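Local coordinates for protein cpftsy (PDB 4AK9) that probably serves as the chloroplast signal recognition particle receptor, an SRP-type GTPase that helps deliver proteins to the thylakoid membrane, at residues A[51-56]-A[65-70]; A[120-125]-A[205-210]; A[133-138]-A[299-304]; A[241-246]-A[265-270]; A[270-275]-A[293-298]. One frame throughout, in Å; residues are numbered along the deposited sequence.

Contact 1 of 5, residues A[51-56]-A[65-70]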
# COMPACT_ATOMS: atom_id res chain seq x y z
N GLU A 51 -6.65 -16.53 -0.95
CA GLU A 51 -5.24 -16.43 -1.29
C GLU A 51 -5.02 -15.57 -2.53
O GLU A 51 -4.07 -14.76 -2.56
CB GLU A 51 -4.60 -17.81 -1.49
CG GLU A 51 -4.63 -18.70 -0.26
CD GLU A 51 -3.92 -20.03 -0.48
OE1 GLU A 51 -2.80 -20.03 -1.05
OE2 GLU A 51 -4.50 -21.09 -0.11
N LEU A 52 -5.87 -15.75 -3.54
CA LEU A 52 -5.83 -14.94 -4.76
C LEU A 52 -6.00 -13.45 -4.44
O LEU A 52 -5.24 -12.59 -4.94
CB LEU A 52 -6.94 -15.36 -5.73
CG LEU A 52 -7.07 -14.50 -6.99
CD1 LEU A 52 -5.75 -14.54 -7.73
CD2 LEU A 52 -8.21 -15.00 -7.91
N GLU A 53 -6.99 -13.14 -3.62
CA GLU A 53 -7.28 -11.77 -3.27
C GLU A 53 -6.09 -11.16 -2.54
O GLU A 53 -5.73 -10.00 -2.83
CB GLU A 53 -8.52 -11.67 -2.42
CG GLU A 53 -9.16 -10.33 -2.51
CD GLU A 53 -10.54 -10.30 -1.92
OE1 GLU A 53 -11.32 -11.30 -2.05
OE2 GLU A 53 -10.85 -9.26 -1.31
N GLU A 54 -5.47 -11.93 -1.66
CA GLU A 54 -4.25 -11.48 -0.96
C GLU A 54 -3.07 -11.25 -1.91
O GLU A 54 -2.31 -10.32 -1.72
CB GLU A 54 -3.87 -12.43 0.19
CG GLU A 54 -4.95 -12.49 1.28
CD GLU A 54 -4.40 -12.36 2.70
OE1 GLU A 54 -3.84 -13.36 3.23
OE2 GLU A 54 -4.55 -11.26 3.30
N VAL A 55 -2.93 -12.03 -2.97
CA VAL A 55 -1.89 -11.77 -3.94
C VAL A 55 -2.12 -10.41 -4.61
O VAL A 55 -1.18 -9.59 -4.77
CB VAL A 55 -1.81 -12.92 -4.97
CG1 VAL A 55 -0.94 -12.49 -6.12
CG2 VAL A 55 -1.23 -14.18 -4.28
N LEU A 56 -3.36 -10.11 -4.95
CA LEU A 56 -3.71 -8.80 -5.48
C LEU A 56 -3.39 -7.65 -4.51
O LEU A 56 -2.89 -6.61 -4.96
CB LEU A 56 -5.19 -8.71 -5.87
CG LEU A 56 -5.67 -9.73 -6.92
CD1 LEU A 56 -7.12 -9.42 -7.29
CD2 LEU A 56 -4.76 -9.71 -8.15
N THR A 65 -11.05 -2.66 -4.23
CA THR A 65 -10.90 -3.05 -5.64
C THR A 65 -10.70 -4.58 -5.75
O THR A 65 -11.33 -5.26 -6.59
CB THR A 65 -9.69 -2.29 -6.28
OG1 THR A 65 -9.92 -0.87 -6.20
CG2 THR A 65 -9.47 -2.69 -7.75
N ALA A 66 -9.83 -5.12 -4.91
CA ALA A 66 -9.57 -6.57 -4.88
C ALA A 66 -10.85 -7.34 -4.49
O ALA A 66 -11.12 -8.41 -5.04
CB ALA A 66 -8.41 -6.91 -3.89
N LEU A 67 -11.62 -6.78 -3.55
CA LEU A 67 -12.88 -7.40 -3.11
C LEU A 67 -13.83 -7.54 -4.30
O LEU A 67 -14.37 -8.61 -4.58
CB LEU A 67 -13.52 -6.58 -1.98
CG LEU A 67 -14.95 -6.87 -1.52
CD1 LEU A 67 -15.15 -8.36 -1.28
CD2 LEU A 67 -15.21 -6.09 -0.24
N LYS A 68 -13.99 -6.46 -5.06
CA LYS A 68 -14.95 -6.52 -6.15
C LYS A 68 -14.47 -7.36 -7.34
O LYS A 68 -15.29 -7.98 -8.02
CB LYS A 68 -15.38 -5.14 -6.60
CG LYS A 68 -14.32 -4.41 -7.34
CD LYS A 68 -14.89 -3.14 -7.95
CE LYS A 68 -15.50 -2.26 -6.89
NZ LYS A 68 -15.68 -0.87 -7.41
N ILE A 69 -13.16 -7.38 -7.59
CA ILE A 69 -12.62 -8.27 -8.62
C ILE A 69 -12.87 -9.74 -8.30
O ILE A 69 -13.37 -10.49 -9.14
CB ILE A 69 -11.10 -8.07 -8.81
CG1 ILE A 69 -10.87 -6.71 -9.45
CG2 ILE A 69 -10.52 -9.17 -9.68
CD1 ILE A 69 -9.42 -6.23 -9.43
N VAL A 70 -12.53 -10.14 -7.08
CA VAL A 70 -12.64 -11.54 -6.72
C VAL A 70 -14.10 -11.96 -6.47
O VAL A 70 -14.50 -13.08 -6.82
CB VAL A 70 -11.70 -11.86 -5.54
CG1 VAL A 70 -11.86 -13.30 -5.04
CG2 VAL A 70 -10.23 -11.61 -5.99
O HOH W 1 -13.94 -11.11 -2.97
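Glu53 reaches from helix 45-58 across Ala66, Leu67 and Val70 of helix 63-78, and its whole chain is used on the way. CB lies 4.0 Å from Val70 CG2. CG stands anti to the backbone N (chi1 -157°), a turn that sends the chain out over the neighbouring helix and brings CG to 3.8 Å from Ala66 CB. The carboxyl carbon passes the carbonyl O of Ala66, and the two oxygens then part. OE2 comes to 3.3 Å from Leu67 CA, whereas OE1 rests on the flank of Val70, 3.6 Å from its CB. A water donates to Glu53 OE1 at 2.8 Å and also to Leu67 O. Beyond the pair, OE1 forms a salt bridge with Arg74, and OE2 bonds His212 of the second subunit. With an alanine here, Arg74 and that histidine would probably lose their carboxylate, and the water bridge between the helices would go. Deeper in, Leu56 supplies an apolar floor, its CD1 touching Val70 CG2 at 4.0 Å. The small Ala66 suits the closest point between the backbones, where its CA is 5.9 Å from that of Glu53. Consecutive helices running in roughly opposed directions (141°) form a helical hairpin, as expected of the SRP54-type helical bundle domain.

Contact 2 of 5, residues A[120-125]-A[205-210]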
# COMPACT_ATOMS: atom_id res chain seq x y z
N MET A 120 -2.87 21.85 -18.02
CA MET A 120 -2.24 22.18 -16.75
C MET A 120 -1.76 20.89 -16.07
O MET A 120 -2.48 19.90 -16.02
CB MET A 120 -3.20 22.93 -15.83
CG MET A 120 -3.52 24.33 -16.30
SD MET A 120 -4.83 25.04 -15.27
CE MET A 120 -3.99 25.46 -13.75
N ILE A 121 -0.51 20.90 -15.62
CA ILE A 121 0.07 19.73 -14.96
C ILE A 121 0.09 20.06 -13.47
O ILE A 121 0.64 21.10 -13.04
CB ILE A 121 1.51 19.47 -15.44
CG1 ILE A 121 1.58 19.23 -16.95
CG2 ILE A 121 2.21 18.38 -14.59
CD1 ILE A 121 0.48 18.41 -17.58
N VAL A 122 -0.54 19.22 -12.65
CA VAL A 122 -0.58 19.50 -11.21
C VAL A 122 -0.07 18.31 -10.39
O VAL A 122 0.08 17.20 -10.91
CB VAL A 122 -2.02 19.85 -10.73
CG1 VAL A 122 -2.55 21.07 -11.51
CG2 VAL A 122 -2.94 18.66 -10.98
N GLY A 123 0.19 18.55 -9.11
CA GLY A 123 0.68 17.48 -8.24
C GLY A 123 1.69 17.93 -7.22
O GLY A 123 2.05 19.10 -7.14
N VAL A 124 2.17 16.99 -6.41
CA VAL A 124 2.97 17.39 -5.25
C VAL A 124 4.44 17.55 -5.56
O VAL A 124 5.13 18.36 -4.94
CB VAL A 124 2.83 16.39 -4.06
CG1 VAL A 124 1.39 15.92 -3.94
CG2 VAL A 124 3.76 15.20 -4.23
N ASN A 125 4.94 16.81 -6.53
CA ASN A 125 6.38 16.75 -6.65
C ASN A 125 6.88 17.56 -7.81
O ASN A 125 6.70 17.15 -8.97
CB ASN A 125 6.84 15.30 -6.80
CG ASN A 125 8.34 15.17 -6.68
OD1 ASN A 125 9.07 15.33 -7.65
ND2 ASN A 125 8.81 14.91 -5.46
N CYS A 205 1.44 23.79 -18.99
CA CYS A 205 1.62 24.64 -17.78
C CYS A 205 2.10 23.87 -16.56
O CYS A 205 1.47 22.89 -16.16
CB CYS A 205 0.29 25.31 -17.39
SG CYS A 205 -0.45 26.32 -18.69
N ASP A 206 3.17 24.32 -15.94
CA ASP A 206 3.56 23.79 -14.64
C ASP A 206 2.85 24.60 -13.57
O ASP A 206 2.47 25.75 -13.81
CB ASP A 206 5.06 23.88 -14.44
CG ASP A 206 5.57 22.97 -13.32
OD1 ASP A 206 4.76 22.17 -12.77
OD2 ASP A 206 6.78 23.05 -13.01
N THR A 207 2.62 24.01 -12.41
CA THR A 207 1.94 24.70 -11.31
C THR A 207 2.63 24.36 -10.00
O THR A 207 3.35 23.34 -9.91
CB THR A 207 0.46 24.27 -11.17
OG1 THR A 207 0.39 22.83 -10.98
CG2 THR A 207 -0.34 24.64 -12.40
N SER A 208 2.41 25.18 -8.97
CA SER A 208 3.00 24.87 -7.67
C SER A 208 2.14 23.83 -6.96
O SER A 208 0.93 23.75 -7.16
CB SER A 208 3.13 26.13 -6.82
OG SER A 208 3.87 27.11 -7.52
N GLY A 209 2.77 23.00 -6.13
CA GLY A 209 2.00 22.04 -5.34
C GLY A 209 2.85 21.45 -4.25
O GLY A 209 4.08 21.41 -4.38
N ARG A 210 2.21 21.05 -3.16
CA ARG A 210 2.88 20.39 -2.06
C ARG A 210 2.17 19.08 -1.72
O ARG A 210 1.05 18.83 -2.16
CB ARG A 210 2.87 21.28 -0.82
CG ARG A 210 3.55 22.64 -1.03
CD ARG A 210 5.06 22.58 -0.73
NE ARG A 210 5.41 22.04 0.59
CZ ARG A 210 4.92 22.45 1.78
NH1 ARG A 210 4.00 23.41 1.85
NH2 ARG A 210 5.35 21.87 2.90
O HOH W 2 0.08 21.39 -8.48
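Met120 and Cys205 form a parallel strand pairing, which is extended by Ile121 N donating to Cys205 O at 2.9 Å and by the Thr207 hydroxyl, whose OG1 donates to Ile121 O at 2.7 Å. That hydroxyl sits between its own backbone N and carbonyl carbon (chi1 57°), which turns OG1 toward strand 117-123 and swings the methyl CG2 to 4.0 Å from Met120 CE. This end is buried and tight, apolar side chains lying beside the polar bonds: Met120 CG packs on Cys205 CB, and Val122 CG1 is 3.5 Å from Thr207 OG1. After Ile121 the strand pairing lapses and a water bridges the chains, accepting from Gly123 N at 2.9 Å while donating to Thr207 OG1 and Ser208 O. A valine at Thr207 would keep the bulk but is likely to leave Ile121 O and this water without their hydroxyl partner. The backbones close up again at the more solvent-accessible end, where Val124 CA is 4.4 Å from Arg210 CA. Gly209 CA approaches Gly123 O at 3.4 Å, and a side chain on Gly209 would collide. The guanidinium of Arg210 turns to Asp50 of the second subunit. The segments match the start of a Walker A loop and a DTxGR-like G3 motif. Lys129 donates to both Gly123 O and Thr207 O, so the chemistry implies two probable nucleotide-site loops held together through main-chain oxygens, a shared water and one lysine.

Contact 3 of 5, residues A[133-138]-A[299-304]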
# COMPACT_ATOMS: atom_id res chain seq x y z
N LEU A 133 6.28 16.92 -17.75
CA LEU A 133 6.08 18.06 -18.63
C LEU A 133 7.04 17.95 -19.84
O LEU A 133 6.62 18.06 -20.98
CB LEU A 133 6.36 19.34 -17.83
CG LEU A 133 5.39 20.53 -17.86
CD1 LEU A 133 4.23 20.26 -18.77
CD2 LEU A 133 4.89 20.87 -16.46
N GLY A 134 8.32 17.71 -19.57
CA GLY A 134 9.30 17.54 -20.64
C GLY A 134 8.99 16.36 -21.55
O GLY A 134 9.07 16.48 -22.79
N LYS A 135 8.61 15.22 -20.96
CA LYS A 135 8.35 14.07 -21.80
C LYS A 135 7.06 14.22 -22.57
O LYS A 135 6.94 13.64 -23.67
CB LYS A 135 8.32 12.79 -20.95
CG LYS A 135 9.64 12.50 -20.23
CD LYS A 135 9.62 11.07 -19.64
CE LYS A 135 10.74 10.89 -18.64
NZ LYS A 135 10.95 9.41 -18.28
N LEU A 136 6.08 14.96 -22.03
CA LEU A 136 4.89 15.26 -22.84
C LEU A 136 5.26 16.12 -24.05
O LEU A 136 4.79 15.88 -25.17
CB LEU A 136 3.82 16.01 -22.01
CG LEU A 136 2.99 15.14 -21.09
CD1 LEU A 136 2.11 16.02 -20.18
CD2 LEU A 136 2.14 14.18 -21.95
N ALA A 137 6.05 17.15 -23.79
CA ALA A 137 6.51 18.05 -24.85
C ALA A 137 7.17 17.29 -25.99
O ALA A 137 6.92 17.56 -27.16
CB ALA A 137 7.48 19.03 -24.30
N ASN A 138 8.00 16.31 -25.62
CA ASN A 138 8.74 15.52 -26.58
C ASN A 138 7.78 14.73 -27.47
O ASN A 138 8.01 14.57 -28.67
CB ASN A 138 9.71 14.60 -25.86
CG ASN A 138 10.34 13.56 -26.78
OD1 ASN A 138 11.26 13.86 -27.54
ND2 ASN A 138 9.83 12.32 -26.71
N GLU A 299 13.26 5.74 -17.17
CA GLU A 299 13.95 7.02 -17.08
C GLU A 299 14.19 7.68 -18.44
O GLU A 299 14.55 8.87 -18.49
CB GLU A 299 15.29 6.85 -16.35
CG GLU A 299 15.16 6.49 -14.89
CD GLU A 299 14.42 7.56 -14.10
OE1 GLU A 299 15.04 8.62 -13.82
OE2 GLU A 299 13.23 7.35 -13.76
N GLY A 300 13.98 6.94 -19.54
CA GLY A 300 14.18 7.50 -20.87
C GLY A 300 13.14 8.55 -21.26
O GLY A 300 12.02 8.56 -20.75
N ILE A 301 13.51 9.45 -22.18
CA ILE A 301 12.60 10.51 -22.56
C ILE A 301 11.35 9.93 -23.24
O ILE A 301 10.26 10.51 -23.18
CB ILE A 301 13.30 11.58 -23.45
CG1 ILE A 301 12.39 12.80 -23.64
CG2 ILE A 301 13.76 10.95 -24.78
CD1 ILE A 301 13.05 13.98 -24.37
N ASP A 302 11.48 8.76 -23.86
CA ASP A 302 10.33 8.17 -24.54
C ASP A 302 9.58 7.18 -23.62
O ASP A 302 8.68 6.45 -24.06
CB ASP A 302 10.76 7.50 -25.85
CG ASP A 302 11.22 8.51 -26.90
OD1 ASP A 302 10.46 9.47 -27.19
OD2 ASP A 302 12.34 8.36 -27.44
N ASP A 303 9.94 7.17 -22.35
CA ASP A 303 9.37 6.19 -21.43
C ASP A 303 8.03 6.61 -20.80
O ASP A 303 7.53 5.94 -19.90
CB ASP A 303 10.38 5.79 -20.37
CG ASP A 303 11.51 4.92 -20.95
OD1 ASP A 303 11.27 4.30 -22.02
OD2 ASP A 303 12.60 4.87 -20.34
N LEU A 304 7.47 7.71 -21.26
CA LEU A 304 6.13 8.13 -20.86
C LEU A 304 5.17 7.63 -21.92
O LEU A 304 5.22 8.07 -23.08
CB LEU A 304 6.04 9.65 -20.75
CG LEU A 304 4.70 10.16 -20.23
CD1 LEU A 304 4.55 9.85 -18.72
CD2 LEU A 304 4.61 11.66 -20.51
O HOH W 3 8.14 11.37 -24.49
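Lys135 loses more surface here than any other residue, because its entire side chain is laid along the turn at 299-304. CG is anti to the carbonyl carbon (chi1 -61°) and the chain is extended beyond it, a shape that carries the methylenes past Ile301 O; CB packs at 3.9 Å from Leu304 CB. At the end NZ donates to Gly300 O at 2.8 Å, coming from above the carbonyl plane. The same oxygen accepts from Asp303 N on its opposite face, the bond that closes a type I turn from Gly300 to Asp303; two donors thus grip one carbonyl. Asp303 OD2 and Glu299 OE2 lie 5.3 and 5.5 Å from Lys135 NZ, near enough that they would probably favour a charged amine there. Leu304 meets the helix on its apolar flank, with CD2 at 3.8 Å from Leu136 CD2. Ile301 works on the polar flank, its CD1 set against the amide of Asn138, 3.6 Å from OD1, and it also packs on Trp166 and Arg169 of helix 158-170. The Asn138 amide is fixed by ND2, which donates to Asp302 OD1 at 3.0 Å on the syn side, well tilted from the carboxylate plane; the two flat groups are turned 48° apart. A water ties Lys135 O, Asn138 ND2 and Ile301 O together, satisfying two carbonyls at once. Glycine suits Gly300, since a CB would strike Asp303 OD2. The helix follows the probable P-loop, and the Gly-Glu-Gly run leading into the turn resembles the closing loop (G5) of SRP-type GTPases.

Contact 4 of 5, residues A[241-246]-A[265-270]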
# COMPACT_ATOMS: atom_id res chain seq x y z
N LEU A 241 -3.04 15.24 -13.24
CA LEU A 241 -2.40 15.07 -11.94
C LEU A 241 -1.28 13.99 -12.00
O LEU A 241 -1.52 12.82 -12.37
CB LEU A 241 -3.49 14.69 -10.90
CG LEU A 241 -2.95 14.32 -9.52
CD1 LEU A 241 -2.25 15.50 -8.85
CD2 LEU A 241 -4.07 13.80 -8.62
N VAL A 242 -0.08 14.39 -11.62
CA VAL A 242 1.08 13.51 -11.72
C VAL A 242 1.25 12.86 -10.36
O VAL A 242 1.33 13.55 -9.34
CB VAL A 242 2.37 14.28 -12.08
CG1 VAL A 242 3.56 13.27 -12.15
CG2 VAL A 242 2.22 15.01 -13.39
N LEU A 243 1.23 11.53 -10.32
CA LEU A 243 1.34 10.78 -9.05
C LEU A 243 2.50 9.79 -9.11
O LEU A 243 2.69 9.12 -10.12
CB LEU A 243 0.05 10.00 -8.83
CG LEU A 243 -1.21 10.87 -8.76
CD1 LEU A 243 -2.41 10.01 -8.93
CD2 LEU A 243 -1.21 11.58 -7.40
N ASP A 244 3.26 9.70 -8.03
CA ASP A 244 4.41 8.79 -7.94
C ASP A 244 3.98 7.34 -7.67
O ASP A 244 3.57 6.99 -6.54
CB ASP A 244 5.33 9.28 -6.82
CG ASP A 244 6.65 8.53 -6.76
OD1 ASP A 244 6.71 7.36 -7.21
OD2 ASP A 244 7.64 9.13 -6.24
N GLY A 245 4.11 6.49 -8.69
CA GLY A 245 3.70 5.09 -8.64
C GLY A 245 4.40 4.30 -7.54
O GLY A 245 3.88 3.28 -7.06
N THR A 246 5.55 4.77 -7.08
CA THR A 246 6.24 4.01 -6.03
C THR A 246 5.59 4.16 -4.66
O THR A 246 5.87 3.38 -3.76
CB THR A 246 7.74 4.32 -5.92
OG1 THR A 246 7.93 5.68 -5.50
CG2 THR A 246 8.45 4.05 -7.25
N THR A 265 -8.70 15.93 -14.89
CA THR A 265 -9.29 15.24 -16.03
C THR A 265 -8.56 13.93 -16.34
O THR A 265 -9.06 13.10 -17.11
CB THR A 265 -9.28 16.14 -17.28
OG1 THR A 265 -7.92 16.47 -17.62
CG2 THR A 265 -10.03 17.45 -16.96
N GLY A 266 -7.38 13.74 -15.77
CA GLY A 266 -6.62 12.51 -16.03
C GLY A 266 -5.43 12.40 -15.10
O GLY A 266 -4.91 13.40 -14.62
N PHE A 267 -5.01 11.15 -14.83
CA PHE A 267 -3.80 10.94 -14.04
C PHE A 267 -2.61 10.54 -14.93
O PHE A 267 -2.78 9.90 -15.97
CB PHE A 267 -4.01 9.80 -13.04
CG PHE A 267 -5.21 9.97 -12.16
CD1 PHE A 267 -5.30 11.01 -11.27
CD2 PHE A 267 -6.25 9.03 -12.21
CE1 PHE A 267 -6.41 11.16 -10.45
CE2 PHE A 267 -7.38 9.17 -11.38
CZ PHE A 267 -7.45 10.23 -10.49
N ILE A 268 -1.43 10.91 -14.46
CA ILE A 268 -0.16 10.39 -14.95
C ILE A 268 0.58 9.74 -13.80
O ILE A 268 0.93 10.39 -12.80
CB ILE A 268 0.68 11.52 -15.58
CG1 ILE A 268 -0.09 12.11 -16.77
CG2 ILE A 268 2.13 10.96 -16.01
CD1 ILE A 268 0.55 13.41 -17.31
N LEU A 269 0.79 8.43 -13.93
CA LEU A 269 1.44 7.66 -12.85
C LEU A 269 2.87 7.36 -13.27
O LEU A 269 3.08 6.67 -14.26
CB LEU A 269 0.68 6.34 -12.60
CG LEU A 269 -0.44 6.49 -11.54
CD1 LEU A 269 -1.52 7.50 -11.95
CD2 LEU A 269 -1.08 5.15 -11.23
N THR A 270 3.81 7.94 -12.55
CA THR A 270 5.23 7.84 -12.91
C THR A 270 5.96 6.74 -12.12
O THR A 270 5.44 6.23 -11.11
CB THR A 270 5.96 9.16 -12.61
OG1 THR A 270 5.86 9.44 -11.21
CG2 THR A 270 5.37 10.33 -13.39
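Leu241 to Asp244 pair in parallel register with Phe267 to Thr270, the short strand axes 4.7 Å apart and inclined by 30°, and the bonds alternate along the way: Leu241 N to Gly266 O, Ile268 N to Leu241 O at 2.8 Å, Leu243 N to Ile268 O at 2.7 Å, and Thr270 N to Leu243 O. Gly245 N adds a last bond to Thr270 O as the chain turns out of the strand; a side chain there would collide with that oxygen, which suits glycine. On the face holding Leu241, Leu243, Phe267 and Leu269 the contacts are wholly apolar. Leu241 CD2 sits at the edge of the Phe267 ring, 4.0 Å from CE1, the two side chains pointing the same way. Leu243 CD1 lies between its neighbours, 3.9 Å from Phe267 CD1 and 4.0 Å from Leu269 CD1. Helices 251-261 and 280-288 cover this side. Branched Val242 and Ile268 fill the opposite face toward Thr132 of helix 126-142. The side chains of Val242 and Thr270 cross at about a right angle, CG1 of the first 3.7 Å from CG2 of the second. The methyl of Thr270 thus serves the core while OG1 makes a weak bond to Leu243 O. Asp244 OD1 accepts from Thr246 N at 2.8 Å, an Asx turn, and from Thr246 OG1 on the same face of the carboxylate, whereas OD2 pairs with Lys271. The chemistry implies an oily beta-alpha-beta core, with Asp244, Thr246 and Thr270 at or just past the C-terminal ends of the strands, where P-loop GTPases hold their nucleotide.

Contact 5 of 5, residues A[270-275]-A[293-298]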
# COMPACT_ATOMS: atom_id res chain seq x y z
N THR A 270 3.81 7.94 -12.55
CA THR A 270 5.23 7.84 -12.91
C THR A 270 5.96 6.74 -12.12
O THR A 270 5.44 6.23 -11.11
CB THR A 270 5.96 9.16 -12.61
OG1 THR A 270 5.86 9.44 -11.21
CG2 THR A 270 5.37 10.33 -13.39
N LYS A 271 7.17 6.43 -12.57
CA LYS A 271 8.12 5.57 -11.83
C LYS A 271 7.59 4.17 -11.57
O LYS A 271 7.95 3.53 -10.57
CB LYS A 271 8.50 6.23 -10.53
CG LYS A 271 9.20 7.58 -10.75
CD LYS A 271 9.30 8.38 -9.46
CE LYS A 271 10.18 7.67 -8.42
NZ LYS A 271 10.29 8.43 -7.13
N LEU A 272 6.77 3.66 -12.47
CA LEU A 272 6.15 2.36 -12.24
C LEU A 272 7.13 1.20 -12.42
O LEU A 272 6.90 0.09 -11.92
CB LEU A 272 4.92 2.20 -13.11
CG LEU A 272 3.73 3.06 -12.64
CD1 LEU A 272 2.63 3.11 -13.70
CD2 LEU A 272 3.16 2.50 -11.31
N ASP A 273 8.23 1.44 -13.10
CA ASP A 273 9.25 0.39 -13.25
C ASP A 273 9.95 0.08 -11.92
O ASP A 273 10.53 -1.00 -11.75
CB ASP A 273 10.27 0.85 -14.28
CG ASP A 273 10.80 2.22 -13.98
OD1 ASP A 273 9.99 3.19 -13.96
OD2 ASP A 273 12.03 2.32 -13.75
N GLY A 274 9.86 1.00 -10.97
CA GLY A 274 10.53 0.82 -9.68
C GLY A 274 9.74 0.14 -8.58
O GLY A 274 10.22 -0.01 -7.45
N THR A 275 8.52 -0.28 -8.88
CA THR A 275 7.66 -0.82 -7.84
C THR A 275 6.93 -2.10 -8.28
O THR A 275 6.69 -2.31 -9.47
CB THR A 275 6.62 0.25 -7.35
OG1 THR A 275 5.89 -0.26 -6.23
CG2 THR A 275 5.64 0.63 -8.46
N LYS A 293 -4.11 8.47 -17.93
CA LYS A 293 -3.90 8.83 -19.33
C LYS A 293 -2.49 8.48 -19.83
O LYS A 293 -2.32 8.17 -21.03
CB LYS A 293 -4.20 10.33 -19.56
CG LYS A 293 -5.70 10.66 -19.34
CD LYS A 293 -6.16 11.94 -20.07
CE LYS A 293 -7.72 11.92 -20.10
NZ LYS A 293 -8.33 12.99 -20.93
N PHE A 294 -1.51 8.53 -18.93
CA PHE A 294 -0.12 8.11 -19.22
C PHE A 294 0.47 7.31 -18.06
O PHE A 294 0.12 7.57 -16.88
CB PHE A 294 0.77 9.33 -19.48
CG PHE A 294 0.37 10.11 -20.70
CD1 PHE A 294 -0.58 11.13 -20.61
CD2 PHE A 294 0.93 9.83 -21.93
CE1 PHE A 294 -0.96 11.85 -21.75
CE2 PHE A 294 0.55 10.54 -23.09
CZ PHE A 294 -0.41 11.55 -22.98
N VAL A 295 1.37 6.38 -18.36
CA VAL A 295 2.20 5.76 -17.33
C VAL A 295 3.69 5.95 -17.65
O VAL A 295 4.09 5.82 -18.80
CB VAL A 295 1.90 4.26 -17.21
CG1 VAL A 295 0.52 4.05 -16.59
CG2 VAL A 295 1.96 3.59 -18.59
N GLY A 296 4.46 6.31 -16.63
CA GLY A 296 5.90 6.45 -16.77
C GLY A 296 6.53 5.13 -16.43
O GLY A 296 6.37 4.62 -15.31
N VAL A 297 7.24 4.55 -17.40
CA VAL A 297 7.76 3.19 -17.21
C VAL A 297 9.27 3.09 -17.36
O VAL A 297 9.81 2.00 -17.56
CB VAL A 297 7.09 2.19 -18.14
CG1 VAL A 297 5.63 2.01 -17.75
CG2 VAL A 297 7.22 2.63 -19.62
N GLY A 298 9.95 4.22 -17.22
CA GLY A 298 11.40 4.24 -17.31
C GLY A 298 11.93 5.65 -17.24
O GLY A 298 11.15 6.63 -17.27
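Leu272 and Asp273 are brought to the strand 292-296 end by two torsional choices. Lys271 adopts left-handed backbone angles (phi 60°, psi 32°), which bend the chain just after Thr270 and let Leu272 N meet Gly296 O. Asp273 holds CG between its backbone N and carbonyl carbon (chi1 52°), placing the carboxylate against the Val297-Gly298 peptide. The run Thr-Lys-Leu-Asp is the TKxD (G4) signature of GTPases, in which the aspartate typically reads the guanine base; Asp273 probably has that role. One hydrogen bond crosses the contact, Leu272 N to Gly296 O at 3.0 Å, nearly straight, with Leu272 CB 3.6 Å from the same oxygen. Asp273 stays on the neighbouring peptide through van der Waals touches, with CB 3.5 Å from Val297 O and OD1 3.5 Å from Val297 C. Glycine suits Gly296 because Thr270 and Gly296 bring their CA atoms to 4.2 Å, and a CB there would press on Thr270 CA. Leu272 takes the buried side, where Phe23 also covers it, while Val295 is backed by Leu19 of helix 16-22. The two aliphatic chains cross at about a right angle, Leu272 CD1 lying 3.7 Å from Val295 CG1.

Contacts 2, 4 and 5 belong to one sheet: strands 117-123 and 238-244 are neighbours, as are 266-270 and 292-296, and contacts 4 and 5 share Thr270. Contact 4, about 4 Å from the chain's centre, is the core, held by regular backbone bonds and apolar faces. Contacts 2 and 5 lie toward strand ends, with glycines and motif loops. Contacts 3 and 5 are partly buried; contact 3 fastens helix 126-142 to a turn through lysine, amide and carboxylate groups; its Leu136 packs on Ile121, Ile268 and Phe294 of contacts 2, 4 and 5. Contact 1 stands apart in the helical bundle, about 33 Å from contact 2 between centres, yet both touch the second subunit.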